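Local coordinates for diaminopimelate decarboxylase (Aquifex aeolicus, PDB 2P3E), which probably decarboxylates meso-diaminopimelate to L-lysine with the help of pyridoxal phosphate, the last step of lysine biosynthesis by this route, at residues 182-187 / 223-228. Sequence-based numbering, arbitrary orientation.
Sequences EAQKEY and VSLYES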
# COMPACT_ATOMS: atom_id res chain seq x y z
N GLU B 182 31.99 14.83 2.77
CA GLU B 182 32.32 14.18 4.05
C GLU B 182 32.49 12.66 3.91
O GLU B 182 32.68 11.95 4.91
CB GLU B 182 31.23 14.48 5.08
CG GLU B 182 31.18 15.93 5.55
N ALA B 183 32.42 12.16 2.67
CA ALA B 183 32.51 10.72 2.40
C ALA B 183 33.92 10.19 2.62
O ALA B 183 34.11 9.02 2.98
CB ALA B 183 32.03 10.41 1.00
N GLN B 184 34.91 11.05 2.42
CA GLN B 184 36.30 10.61 2.54
C GLN B 184 36.64 10.22 3.98
O GLN B 184 37.42 9.29 4.21
CB GLN B 184 37.25 11.69 2.01
CG GLN B 184 38.47 11.10 1.32
CD GLN B 184 39.19 12.10 0.45
OE1 GLN B 184 40.31 12.50 0.75
NE2 GLN B 184 38.54 12.51 -0.64
N LYS B 185 36.02 10.92 4.94
CA LYS B 185 36.12 10.59 6.37
C LYS B 185 35.56 9.21 6.70
O LYS B 185 36.11 8.50 7.54
CB LYS B 185 35.44 11.66 7.23
CG LYS B 185 36.28 12.94 7.41
CD LYS B 185 35.62 13.89 8.41
CE LYS B 185 34.72 14.92 7.71
NZ LYS B 185 34.12 15.87 8.70
N GLU B 186 34.46 8.84 6.05
CA GLU B 186 33.92 7.50 6.20
C GLU B 186 34.79 6.42 5.56
O GLU B 186 34.85 5.32 6.07
CB GLU B 186 32.47 7.41 5.70
CG GLU B 186 31.45 7.87 6.74
CD GLU B 186 30.02 7.63 6.31
OE1 GLU B 186 29.67 6.48 5.94
OE2 GLU B 186 29.25 8.61 6.34
N TYR B 187 35.44 6.74 4.44
CA TYR B 187 36.35 5.80 3.79
C TYR B 187 37.59 5.55 4.66
O TYR B 187 38.06 4.42 4.80
CB TYR B 187 36.76 6.30 2.40
CG TYR B 187 35.76 5.92 1.33
CD1 TYR B 187 34.80 6.83 0.90
CD2 TYR B 187 35.76 4.64 0.78
CE1 TYR B 187 33.86 6.48 -0.07
CE2 TYR B 187 34.83 4.28 -0.20
CZ TYR B 187 33.88 5.20 -0.61
OH TYR B 187 32.96 4.84 -1.56
N VAL B 223 33.72 10.88 -9.81
CA VAL B 223 35.00 10.67 -10.51
C VAL B 223 36.13 11.37 -9.74
O VAL B 223 37.20 10.80 -9.55
CB VAL B 223 34.95 11.17 -11.99
CG1 VAL B 223 36.37 11.27 -12.61
CG2 VAL B 223 34.08 10.25 -12.83
N SER B 224 35.87 12.60 -9.31
CA SER B 224 36.82 13.33 -8.44
C SER B 224 37.09 12.60 -7.12
O SER B 224 38.25 12.53 -6.69
CB SER B 224 36.33 14.75 -8.16
OG SER B 224 36.12 15.41 -9.41
N LEU B 225 36.04 12.09 -6.47
CA LEU B 225 36.24 11.29 -5.26
C LEU B 225 37.08 10.05 -5.56
O LEU B 225 37.97 9.69 -4.79
CB LEU B 225 34.91 10.86 -4.61
CG LEU B 225 35.02 10.05 -3.30
CD1 LEU B 225 35.77 10.82 -2.19
CD2 LEU B 225 33.63 9.66 -2.81
N TYR B 226 36.78 9.39 -6.68
CA TYR B 226 37.54 8.21 -7.11
C TYR B 226 39.03 8.54 -7.25
O TYR B 226 39.88 7.81 -6.74
CB TYR B 226 36.97 7.71 -8.43
CG TYR B 226 37.84 6.72 -9.19
CD1 TYR B 226 37.78 5.36 -8.91
CD2 TYR B 226 38.71 7.15 -10.20
CE1 TYR B 226 38.54 4.44 -9.61
CE2 TYR B 226 39.50 6.23 -10.90
CZ TYR B 226 39.39 4.88 -10.60
OH TYR B 226 40.14 3.96 -11.25
N GLU B 227 39.33 9.65 -7.92
CA GLU B 227 40.71 10.08 -8.11
C GLU B 227 41.41 10.33 -6.79
O GLU B 227 42.52 9.87 -6.59
CB GLU B 227 40.77 11.35 -8.96
CG GLU B 227 40.31 11.11 -10.37
CD GLU B 227 41.36 10.42 -11.23
OE1 GLU B 227 42.57 10.54 -10.90
OE2 GLU B 227 40.97 9.76 -12.23
N SER B 228 40.73 11.04 -5.90
CA SER B 228 41.25 11.33 -4.57
C SER B 228 41.50 10.06 -3.73
O SER B 228 42.55 9.93 -3.09
CB SER B 228 40.30 12.28 -3.86
OG SER B 228 40.82 12.67 -2.61
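Gln-184 and Leu-225 mark the closest backbone approach of the two segments, their CA atoms 7.8 Å apart; the axes of helical segments 183-187 and 223-228, parts of helices 183-191 and 214-231, come within 11.6 Å, their N-to-C directions 38° from parallel. Leu-225 carries most of the apolar contact. With CG anti to the backbone N (chi1 -178°), its two methyls reach across and divide the work: CD2 lies 4.2 Å from Ala-183 CB and also against the ring of Tyr-187 at CE1, while CD1 sits 3.6 Å from Gln-184 NE2. Gln-184, extended beyond CG, passes Leu-225 in the opposite direction and brings its amide to the second helix, where NE2 gives a weak, bent hydrogen bond to Ser-228 OG (3.0 Å, 123° at the hydrogen). Cut back to alanine, Gln-184 would lose its amide, which would probably leave Ser-228 OG without this donor and Leu-225 CD1 without the NE2 it lies against. Beneath this polar link the contact is greasy and buried, continuing into the barrel wall through Val-155 and Ile-201, both touched by Leu-225. The Tyr-187 hydroxyl hydrogen-bonds to Gly-200 O and Ile-153 N, on strands 196-202 and 149-156. Two neighbouring helices packed on these adjoining parallel strands are part of the helical outer layer of the TIM-like alpha/beta barrel that forms the pyridoxal-binding domain of class-II decarboxylases, here away from the cofactor site.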